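Local structure of CRISPR-associated endoribonuclease Cas2 (Thermococcus onnurineus, 5G4D) at residues I8-A13 against N18-F23; K22-H27 against S34-E39; A43-I48 against I65-S70. The protein probably acts as a magnesium-dependent endoribonuclease on single-stranded RNA, and probably joins, as a homodimer, a Cas1 homodimer in a heterotetramer of CRISPR immunity. All blocks are in the same frame, centred on the assembly; numbering follows the deposited sequence.

Interaction 1: I8-A13 against N18-F23; sequences IVYDVA and NRVKKF. Unlike the reference sequence in segment 18-23: Arg19 (reference Lys).
Tyr10 and Val20 carry most of the contact between strand 4-11 and helix 17-25, the first strand and first helix of a ferredoxin-like βαββαβ fold, in which the helices pack on one face of an antiparallel sheet. The CG1 methyl of Val20 stands almost exactly above the middle of the Tyr10 ring, 3.8 Å from its centroid and 5° off the ring normal, a CH-pi contact. Because the methyl is so well centred, all six ring carbons lie at nearly the same distance from it; Tyr10 CD2 to Val20 CG1 is 3.9 Å. The ring reaches this place with CG set between the backbone N and the carbonyl carbon (chi1 55°), and the two side chains run past each other in opposite directions.

Beyond the ring, the phenol oxygen abuts the next residue of the helix. Tyr10 OH is 3.4 Å from Lys21 CB and 3.5 Å from Lys21 CA, so it meets carbon at the root of the lysine. The rest of Lys21 bends at its third torsion and turns away, and its ammonium donates to the side chain of Asn18.

The second methyl of Val20, CG2, faces Val12 CG2 at 4.3 Å, a looser touch just past the end of the strand. Leu52 and Leu55 of helix 42-55 also pack on Val20. Asp11, the predicted catalytic magnesium ligand, lies between Tyr10 and Val12 but turns to the other face of the sheet, where its OD2 accepts the backbone N-H of Asn33 of the second subunit. The bond at the helix surface runs 3.1 Å from Lys21 NZ to Asn18 OD1, with the nitrogen tilted 30° from the amide's carbonyl plane.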
loop_
_atom_site.group_PDB
_atom_site.type_symbol
_atom_site.label_atom_id
_atom_site.label_comp_id
_atom_site.label_asym_id
_atom_site.label_seq_id
_atom_site.Cartn_x
_atom_site.Cartn_y
_atom_site.Cartn_z
ATOM N N ILE A 8 2.383 -2.355 -5.003
ATOM C CA ILE A 8 1.390 -1.665 -5.818
ATOM C C ILE A 8 0.101 -1.536 -5.022
ATOM O O ILE A 8 -0.429 -2.533 -4.515
ATOM C CB ILE A 8 1.125 -2.395 -7.145
ATOM C CG1 ILE A 8 2.418 -2.482 -7.955
ATOM C CG2 ILE A 8 0.034 -1.660 -7.932
ATOM C CD1 ILE A 8 2.190 -2.965 -9.382
ATOM N N VAL A 9 -0.404 -0.312 -4.918
ATOM C CA VAL A 9 -1.702 -0.045 -4.298
ATOM C C VAL A 9 -2.569 0.643 -5.338
ATOM O O VAL A 9 -2.067 1.418 -6.157
ATOM C CB VAL A 9 -1.568 0.825 -3.028
ATOM C CG1 VAL A 9 -0.738 0.110 -1.987
ATOM C CG2 VAL A 9 -0.945 2.176 -3.372
ATOM N N TYR A 10 -3.867 0.353 -5.334
ATOM C CA TYR A 10 -4.708 0.942 -6.372
ATOM C C TYR A 10 -6.080 1.298 -5.826
ATOM O O TYR A 10 -6.609 0.654 -4.918
ATOM C CB TYR A 10 -4.854 0.035 -7.604
ATOM C CG TYR A 10 -5.364 -1.361 -7.333
ATOM C CD1 TYR A 10 -4.488 -2.398 -7.060
ATOM C CD2 TYR A 10 -6.728 -1.646 -7.384
ATOM C CE1 TYR A 10 -4.936 -3.672 -6.817
ATOM C CE2 TYR A 10 -7.194 -2.930 -7.152
ATOM C CZ TYR A 10 -6.292 -3.939 -6.877
ATOM O OH TYR A 10 -6.729 -5.225 -6.648
ATOM N N ASP A 11 -6.621 2.363 -6.397
ATOM C CA ASP A 11 -7.922 2.928 -6.057
ATOM C C ASP A 11 -8.635 3.043 -7.400
ATOM O O ASP A 11 -8.379 3.992 -8.145
ATOM C CB ASP A 11 -7.725 4.279 -5.377
ATOM C CG ASP A 11 -8.948 4.763 -4.663
ATOM O OD1 ASP A 11 -10.065 4.403 -5.091
ATOM O OD2 ASP A 11 -8.775 5.508 -3.669
ATOM N N VAL A 12 -9.476 2.063 -7.738
ATOM C CA VAL A 12 -10.045 1.938 -9.083
ATOM C C VAL A 12 -11.557 1.847 -8.951
ATOM O O VAL A 12 -12.063 1.230 -8.011
ATOM C CB VAL A 12 -9.494 0.700 -9.822
ATOM C CG1 VAL A 12 -10.190 0.503 -11.175
ATOM C CG2 VAL A 12 -7.968 0.827 -10.032
ATOM N N ALA A 13 -12.273 2.442 -9.904
ATOM C CA ALA A 13 -13.730 2.447 -9.843
ATOM C C ALA A 13 -14.280 1.023 -9.880
ATOM O O ALA A 13 -13.658 0.092 -10.397
ATOM C CB ALA A 13 -14.303 3.272 -10.994
ATOM N N ASN A 18 -12.098 -5.190 -10.369
ATOM C CA ASN A 18 -11.871 -6.623 -10.294
ATOM C C ASN A 18 -11.080 -7.153 -11.490
ATOM O O ASN A 18 -10.404 -8.177 -11.353
ATOM C CB ASN A 18 -13.217 -7.340 -10.095
ATOM C CG ASN A 18 -13.772 -7.145 -8.667
ATOM O OD1 ASN A 18 -13.108 -7.482 -7.680
ATOM N ND2 ASN A 18 -14.972 -6.572 -8.556
ATOM N N ARG A 19 -11.080 -6.453 -12.629
ATOM C CA ARG A 19 -10.161 -6.819 -13.706
ATOM C C ARG A 19 -8.721 -6.430 -13.376
ATOM O O ARG A 19 -7.784 -7.133 -13.774
ATOM C CB ARG A 19 -10.589 -6.170 -15.020
ATOM C CG ARG A 19 -11.917 -6.691 -15.577
ATOM C CD ARG A 19 -11.839 -6.888 -17.084
ATOM N NE ARG A 19 -10.823 -7.876 -17.448
ATOM C CZ ARG A 19 -11.050 -9.182 -17.561
ATOM N NH1 ARG A 19 -12.268 -9.668 -17.343
ATOM N NH2 ARG A 19 -10.059 -10.005 -17.895
ATOM N N VAL A 20 -8.523 -5.325 -12.656
ATOM C CA VAL A 20 -7.173 -4.971 -12.203
ATOM C C VAL A 20 -6.654 -6.011 -11.215
ATOM O O VAL A 20 -5.500 -6.454 -11.302
ATOM C CB VAL A 20 -7.166 -3.556 -11.598
ATOM C CG1 VAL A 20 -5.864 -3.301 -10.818
ATOM C CG2 VAL A 20 -7.334 -2.519 -12.693
ATOM N N LYS A 21 -7.499 -6.405 -10.249
ATOM C CA LYS A 21 -7.126 -7.447 -9.297
ATOM C C LYS A 21 -6.715 -8.733 -10.011
ATOM O O LYS A 21 -5.676 -9.330 -9.702
ATOM C CB LYS A 21 -8.294 -7.712 -8.341
ATOM C CG LYS A 21 -8.059 -8.867 -7.367
ATOM C CD LYS A 21 -9.269 -9.064 -6.445
ATOM C CE LYS A 21 -10.507 -9.487 -7.227
ATOM N NZ LYS A 21 -11.652 -9.872 -6.334
ATOM N N LYS A 22 -7.526 -9.182 -10.976
ATOM C CA LYS A 22 -7.229 -10.445 -11.649
ATOM C C LYS A 22 -5.927 -10.366 -12.433
ATOM O O LYS A 22 -5.152 -11.330 -12.457
ATOM C CB LYS A 22 -8.394 -10.846 -12.569
ATOM C CG LYS A 22 -8.307 -12.279 -13.085
ATOM C CD LYS A 22 -9.644 -12.742 -13.688
ATOM C CE LYS A 22 -10.003 -11.953 -14.942
ATOM N NZ LYS A 22 -8.998 -12.111 -16.037
ATOM N N PHE A 23 -5.656 -9.218 -13.063
ATOM C CA PHE A 23 -4.402 -9.044 -13.796
ATOM C C PHE A 23 -3.205 -9.085 -12.855
ATOM O O PHE A 23 -2.198 -9.747 -13.139
ATOM C CB PHE A 23 -4.424 -7.728 -14.581
ATOM C CG PHE A 23 -3.098 -7.365 -15.215
ATOM C CD1 PHE A 23 -2.671 -7.993 -16.375
ATOM C CD2 PHE A 23 -2.292 -6.380 -14.660
ATOM C CE1 PHE A 23 -1.455 -7.658 -16.965
ATOM C CE2 PHE A 23 -1.069 -6.040 -15.231
ATOM C CZ PHE A 23 -0.652 -6.678 -16.395
#

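Interaction 2: K22-H27 against S34-E39; sequences KFLRRH and SVFEGE
The backbone oxygen of Leu24 accepts the N-H of His27 (Leu24 O to His27 N 2.9 Å) and also stands above the plane of the Phe36 ring, outside its rim, 3.8 Å from Phe36 CD2. Here the last part of helix 17-25 sits on strand 35-40, within the helix layer that covers one face of the ferredoxin-like sheet. The partner in every contact is Phe36, whose ring projects from the strand toward the helix.

Leu24 CB rests over the centre of the ring, 3.6 Å from its centroid and only 1° off the normal, a nearly ideal CH-pi geometry. The leucine then carries on across the same side: with CG anti to the carbonyl carbon (chi1 -73°), its CD1 comes 3.7 Å from Phe36 CD1. Arg25 reaches the ring differently. Its CG lies in the ring plane at the edge, 3.6 Å from Phe36 CE2, and beyond it the side chain runs on away from the ring. Trp30, on the neighbouring strand 29-32, packs edge-to-face with Phe36.

The residues flanking Phe36 point to the other face of the sheet, toward the second subunit. Val35 packs on Val9 of that subunit, and Glu37 divides its carboxylate: OE1 takes Arg74 and Tyr5 OH of its own chain, while OE2 is hydrogen-bonded to Tyr66 OH of the second subunit.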
loop_
_atom_site.group_PDB
_atom_site.type_symbol
_atom_site.label_atom_id
_atom_site.label_comp_id
_atom_site.label_asym_id
_atom_site.label_seq_id
_atom_site.Cartn_x
_atom_site.Cartn_y
_atom_site.Cartn_z
ATOM N N LYS A 22 -7.526 -9.182 -10.976
ATOM C CA LYS A 22 -7.229 -10.445 -11.649
ATOM C C LYS A 22 -5.927 -10.366 -12.433
ATOM O O LYS A 22 -5.152 -11.330 -12.457
ATOM C CB LYS A 22 -8.394 -10.846 -12.569
ATOM C CG LYS A 22 -8.307 -12.279 -13.085
ATOM C CD LYS A 22 -9.644 -12.742 -13.688
ATOM C CE LYS A 22 -10.003 -11.953 -14.942
ATOM N NZ LYS A 22 -8.998 -12.111 -16.037
ATOM N N PHE A 23 -5.656 -9.218 -13.063
ATOM C CA PHE A 23 -4.402 -9.044 -13.796
ATOM C C PHE A 23 -3.205 -9.085 -12.855
ATOM O O PHE A 23 -2.198 -9.747 -13.139
ATOM C CB PHE A 23 -4.424 -7.728 -14.581
ATOM C CG PHE A 23 -3.098 -7.365 -15.215
ATOM C CD1 PHE A 23 -2.671 -7.993 -16.375
ATOM C CD2 PHE A 23 -2.292 -6.380 -14.660
ATOM C CE1 PHE A 23 -1.455 -7.658 -16.965
ATOM C CE2 PHE A 23 -1.069 -6.040 -15.231
ATOM C CZ PHE A 23 -0.652 -6.678 -16.395
ATOM N N LEU A 24 -3.280 -8.366 -11.732
ATOM C CA LEU A 24 -2.117 -8.311 -10.853
ATOM C C LEU A 24 -1.862 -9.650 -10.170
ATOM O O LEU A 24 -0.709 -9.970 -9.850
ATOM C CB LEU A 24 -2.284 -7.186 -9.829
ATOM C CG LEU A 24 -2.111 -5.772 -10.410
ATOM C CD1 LEU A 24 -2.377 -4.735 -9.328
ATOM C CD2 LEU A 24 -0.730 -5.538 -11.025
ATOM N N ARG A 25 -2.906 -10.461 -9.967
ATOM C CA ARG A 25 -2.704 -11.788 -9.390
ATOM C C ARG A 25 -1.846 -12.662 -10.291
ATOM O O ARG A 25 -1.185 -13.589 -9.812
ATOM C CB ARG A 25 -4.045 -12.476 -9.121
ATOM C CG ARG A 25 -4.813 -11.925 -7.941
ATOM C CD ARG A 25 -6.044 -12.772 -7.633
ATOM N NE ARG A 25 -5.706 -14.129 -7.205
ATOM C CZ ARG A 25 -6.589 -15.122 -7.112
ATOM N NH1 ARG A 25 -7.860 -14.913 -7.428
ATOM N NH2 ARG A 25 -6.201 -16.328 -6.714
ATOM N N ARG A 26 -1.833 -12.381 -11.591
ATOM C CA ARG A 26 -0.972 -13.123 -12.501
ATOM C C ARG A 26 0.483 -12.662 -12.472
ATOM O O ARG A 26 1.309 -13.240 -13.187
ATOM C CB ARG A 26 -1.509 -13.014 -13.927
ATOM C CG ARG A 26 -2.924 -13.534 -14.107
ATOM C CD ARG A 26 -3.442 -13.199 -15.496
ATOM N NE ARG A 26 -4.068 -14.351 -16.117
ATOM C CZ ARG A 26 -5.383 -14.538 -16.172
ATOM N NH1 ARG A 26 -6.202 -13.638 -15.654
ATOM N NH2 ARG A 26 -5.886 -15.627 -16.750
ATOM N N HIS A 27 0.832 -11.655 -11.669
ATOM C CA HIS A 27 2.172 -11.090 -11.756
ATOM C C HIS A 27 2.813 -10.884 -10.391
ATOM O O HIS A 27 4.042 -10.916 -10.276
ATOM C CB HIS A 27 2.132 -9.765 -12.520
ATOM C CG HIS A 27 1.751 -9.917 -13.960
ATOM N ND1 HIS A 27 2.679 -10.150 -14.952
ATOM C CD2 HIS A 27 0.543 -9.893 -14.572
ATOM C CE1 HIS A 27 2.061 -10.247 -16.117
ATOM N NE2 HIS A 27 0.765 -10.099 -15.915
ATOM N N SER A 34 -6.561 -4.643 -2.543
ATOM C CA SER A 34 -5.994 -3.586 -3.382
ATOM C C SER A 34 -4.509 -3.348 -3.113
ATOM O O SER A 34 -3.988 -2.266 -3.393
ATOM C CB SER A 34 -6.777 -2.280 -3.235
ATOM O OG SER A 34 -8.162 -2.529 -3.370
ATOM N N VAL A 35 -3.800 -4.351 -2.602
ATOM C CA VAL A 35 -2.355 -4.252 -2.395
ATOM C C VAL A 35 -1.682 -5.504 -2.935
ATOM O O VAL A 35 -2.078 -6.619 -2.583
ATOM C CB VAL A 35 -1.997 -4.082 -0.910
ATOM C CG1 VAL A 35 -0.470 -3.914 -0.752
ATOM C CG2 VAL A 35 -2.776 -2.912 -0.297
ATOM N N PHE A 36 -0.636 -5.315 -3.740
ATOM C CA PHE A 36 0.183 -6.400 -4.277
ATOM C C PHE A 36 1.657 -6.072 -4.079
ATOM O O PHE A 36 2.046 -4.902 -3.977
ATOM C CB PHE A 36 -0.088 -6.653 -5.781
ATOM C CG PHE A 36 -1.426 -7.294 -6.066
ATOM C CD1 PHE A 36 -2.584 -6.542 -6.062
ATOM C CD2 PHE A 36 -1.512 -8.654 -6.350
ATOM C CE1 PHE A 36 -3.832 -7.131 -6.315
ATOM C CE2 PHE A 36 -2.751 -9.261 -6.616
ATOM C CZ PHE A 36 -3.907 -8.498 -6.605
ATOM N N GLU A 37 2.498 -7.110 -4.032
ATOM C CA GLU A 37 3.937 -6.867 -3.977
ATOM C C GLU A 37 4.702 -8.042 -4.583
ATOM O O GLU A 37 4.178 -9.152 -4.700
ATOM C CB GLU A 37 4.422 -6.600 -2.539
ATOM C CG GLU A 37 4.339 -7.785 -1.588
ATOM C CD GLU A 37 4.948 -7.483 -0.224
ATOM O OE1 GLU A 37 6.192 -7.579 -0.100
ATOM O OE2 GLU A 37 4.189 -7.155 0.711
ATOM N N GLY A 38 5.949 -7.783 -4.947
ATOM C CA GLY A 38 6.820 -8.838 -5.444
ATOM C C GLY A 38 8.007 -8.315 -6.221
ATOM O O GLY A 38 8.122 -7.130 -6.545
ATOM N N GLU A 39 8.914 -9.242 -6.527
ATOM C CA GLU A 39 10.103 -8.927 -7.313
ATOM C C GLU A 39 9.780 -8.927 -8.804
ATOM O O GLU A 39 8.980 -9.737 -9.278
ATOM C CB GLU A 39 11.212 -9.942 -7.029
ATOM C CG GLU A 39 10.724 -11.386 -7.014
ATOM C CD GLU A 39 11.863 -12.399 -7.073
ATOM O OE1 GLU A 39 12.845 -12.237 -6.315
ATOM O OE2 GLU A 39 11.769 -13.354 -7.878
#

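Interaction 3: A43-I48 against I65-S70; sequences AEFERI and IYKLRS
Phe45 of helix 42-55 and Ile65 of strand 62-68 make the apolar part of the contact, joining the second helix of the ferredoxin-like fold to the outermost strand on that side of the chain's own sheet. One ring carbon does the touching. Phe45 CE1 meets two methyls of the isoleucine at equal distance, Ile65 CG2 at 3.7 Å and Ile65 CD1 at 3.7 Å, with the two side chains approaching from opposite directions. The ring is put there by a first torsion that sets CG anti to the backbone N (chi1 165°), directing it off the helix toward the sheet. Met4 and Val40 add further packing on Phe45.

The second kind of contact is made by the far end of a lysine. Lys67, extended beyond CG, crosses Phe45 at about a right angle, and its CE approaches Phe45 CZ to 3.3 Å, a tight fit. Its nitrogen follows, with Lys67 NZ 3.4 Å from Phe45 CZ. The charge has its strongest partner across the dimer: NZ forms a salt bridge with Glu75 of the second subunit, which also packs on Phe45. The backbones of Ile65, Tyr66 and Lys67 also pair in an antiparallel ladder with a strand of that subunit, so the sheet continues across the interface.

Glu44 supplies the polar bonds of the helix segment, and neither reaches strand 62-68. Its OE2 is hydrogen-bonded to His27 ND1, tying the helix to the chain following helix 17-25, while the other carboxylate oxygen turns to Arg47. That salt bridge is short, Arg47 NH2 to Glu44 OE1 2.8 Å, but bent as a hydrogen bond (126° at the hydrogen) and therefore weak, and Glu44 CA lies 3.5 Å above one face of the guanidinium.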
loop_
_atom_site.group_PDB
_atom_site.type_symbol
_atom_site.label_atom_id
_atom_site.label_comp_id
_atom_site.label_asym_id
_atom_site.label_seq_id
_atom_site.Cartn_x
_atom_site.Cartn_y
_atom_site.Cartn_z
ATOM N N ALA A 43 11.751 -5.307 -17.524
ATOM C CA ALA A 43 10.815 -5.597 -18.606
ATOM C C ALA A 43 9.457 -6.022 -18.065
ATOM O O ALA A 43 8.414 -5.656 -18.626
ATOM C CB ALA A 43 11.386 -6.679 -19.522
ATOM N N GLU A 44 9.450 -6.810 -16.984
ATOM C CA GLU A 44 8.186 -7.232 -16.395
ATOM C C GLU A 44 7.467 -6.048 -15.763
ATOM O O GLU A 44 6.241 -5.939 -15.868
ATOM C CB GLU A 44 8.424 -8.358 -15.382
ATOM C CG GLU A 44 7.233 -8.728 -14.494
ATOM C CD GLU A 44 6.231 -9.648 -15.171
ATOM O OE1 GLU A 44 6.325 -9.837 -16.404
ATOM O OE2 GLU A 44 5.345 -10.187 -14.466
ATOM N N PHE A 45 8.211 -5.127 -15.133
ATOM C CA PHE A 45 7.571 -3.911 -14.641
ATOM C C PHE A 45 6.916 -3.132 -15.778
ATOM O O PHE A 45 5.796 -2.628 -15.627
ATOM C CB PHE A 45 8.563 -3.009 -13.901
ATOM C CG PHE A 45 8.033 -1.621 -13.700
ATOM C CD1 PHE A 45 7.034 -1.385 -12.770
ATOM C CD2 PHE A 45 8.472 -0.573 -14.486
ATOM C CE1 PHE A 45 6.508 -0.114 -12.604
ATOM C CE2 PHE A 45 7.952 0.695 -14.330
ATOM C CZ PHE A 45 6.965 0.925 -13.390
ATOM N N GLU A 46 7.590 -3.032 -16.932
ATOM C CA GLU A 46 6.998 -2.316 -18.059
ATOM C C GLU A 46 5.717 -2.989 -18.528
ATOM O O GLU A 46 4.763 -2.311 -18.924
ATOM C CB GLU A 46 7.993 -2.216 -19.221
ATOM C CG GLU A 46 9.172 -1.309 -18.947
ATOM C CD GLU A 46 8.760 0.121 -18.644
ATOM O OE1 GLU A 46 7.779 0.609 -19.240
ATOM O OE2 GLU A 46 9.422 0.761 -17.800
ATOM N N ARG A 47 5.685 -4.323 -18.499
ATOM C CA ARG A 47 4.499 -5.050 -18.932
ATOM C C ARG A 47 3.373 -4.912 -17.919
ATOM O O ARG A 47 2.195 -4.832 -18.295
ATOM C CB ARG A 47 4.840 -6.521 -19.162
ATOM C CG ARG A 47 5.561 -6.771 -20.484
ATOM C CD ARG A 47 5.617 -8.250 -20.841
ATOM N NE ARG A 47 6.220 -9.078 -19.795
ATOM C CZ ARG A 47 7.527 -9.141 -19.561
ATOM N NH1 ARG A 47 8.355 -8.399 -20.278
ATOM N NH2 ARG A 47 8.011 -9.922 -18.603
ATOM N N ILE A 48 3.714 -4.892 -16.627
ATOM C CA ILE A 48 2.700 -4.657 -15.602
ATOM C C ILE A 48 2.100 -3.267 -15.765
ATOM O O ILE A 48 0.878 -3.089 -15.727
ATOM C CB ILE A 48 3.299 -4.838 -14.200
ATOM C CG1 ILE A 48 3.611 -6.312 -13.937
ATOM C CG2 ILE A 48 2.322 -4.280 -13.127
ATOM C CD1 ILE A 48 4.393 -6.555 -12.637
ATOM N N ILE A 65 2.808 2.791 -7.685
ATOM C CA ILE A 65 3.792 1.718 -7.734
ATOM C C ILE A 65 5.030 2.198 -6.984
ATOM O O ILE A 65 5.833 2.984 -7.515
ATOM C CB ILE A 65 4.131 1.321 -9.177
ATOM C CG1 ILE A 65 2.842 0.976 -9.929
ATOM C CG2 ILE A 65 5.122 0.161 -9.186
ATOM C CD1 ILE A 65 3.062 0.697 -11.411
ATOM N N TYR A 66 5.211 1.702 -5.757
ATOM C CA TYR A 66 6.445 1.960 -5.021
ATOM C C TYR A 66 7.547 1.073 -5.578
ATOM O O TYR A 66 7.340 -0.132 -5.749
ATOM C CB TYR A 66 6.246 1.673 -3.533
ATOM C CG TYR A 66 5.234 2.588 -2.876
ATOM C CD1 TYR A 66 5.598 3.859 -2.458
ATOM C CD2 TYR A 66 3.914 2.175 -2.674
ATOM C CE1 TYR A 66 4.682 4.701 -1.857
ATOM C CE2 TYR A 66 2.985 3.011 -2.084
ATOM C CZ TYR A 66 3.382 4.276 -1.676
ATOM O OH TYR A 66 2.468 5.114 -1.085
ATOM N N LYS A 67 8.722 1.662 -5.865
ATOM C CA LYS A 67 9.826 0.943 -6.493
ATOM C C LYS A 67 10.967 0.864 -5.487
ATOM O O LYS A 67 11.533 1.900 -5.110
ATOM C CB LYS A 67 10.277 1.629 -7.778
ATOM C CG LYS A 67 9.152 1.871 -8.763
ATOM C CD LYS A 67 9.573 2.811 -9.876
ATOM C CE LYS A 67 8.769 2.501 -11.118
ATOM N NZ LYS A 67 8.799 3.550 -12.208
ATOM N N LEU A 68 11.276 -0.364 -5.052
ATOM C CA LEU A 68 12.196 -0.609 -3.945
ATOM C C LEU A 68 13.355 -1.484 -4.400
ATOM O O LEU A 68 13.283 -2.158 -5.428
ATOM C CB LEU A 68 11.475 -1.263 -2.762
ATOM C CG LEU A 68 10.161 -0.578 -2.370
ATOM C CD1 LEU A 68 9.397 -1.413 -1.364
ATOM C CD2 LEU A 68 10.436 0.814 -1.819
ATOM N N ARG A 69 14.436 -1.465 -3.618
ATOM C CA ARG A 69 15.660 -2.158 -4.010
ATOM C C ARG A 69 15.587 -3.648 -3.726
ATOM O O ARG A 69 16.244 -4.445 -4.411
ATOM C CB ARG A 69 16.848 -1.537 -3.276
ATOM C CG ARG A 69 17.082 -0.111 -3.698
ATOM C CD ARG A 69 17.984 0.638 -2.711
ATOM N NE ARG A 69 18.170 2.010 -3.146
ATOM C CZ ARG A 69 18.953 2.340 -4.171
ATOM N NH1 ARG A 69 19.583 1.391 -4.835
ATOM N NH2 ARG A 69 19.094 3.604 -4.554
ATOM N N SER A 70 14.783 -4.028 -2.742
ATOM C CA SER A 70 14.617 -5.406 -2.309
ATOM C C SER A 70 13.330 -5.469 -1.508
ATOM O O SER A 70 12.703 -4.440 -1.228
ATOM C CB SER A 70 15.806 -5.871 -1.465
ATOM O OG SER A 70 15.903 -5.075 -0.295
#

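The three contacts follow one another along the chain and bring both helices onto the same face of one sheet. Interactions 1 and 2, with centres about 9 Å apart, share helix 17-25 and Lys22 and Phe23, and sit on the adjacent strands 4-11 and 35-40. Interaction 3, its centre about 16 Å and about 11 Å from theirs respectively, fixes helix 42-55 over strand 62-68, the other neighbour of strand 4-11. Ile48 meets Ile8, Phe23 and Leu24, closing the helix layer into one core. All three border the second subunit: Val9, Asp11, Val35 and Glu37 reach it from the sheet face opposite the helices, and strand 62-68 continues the sheet into it.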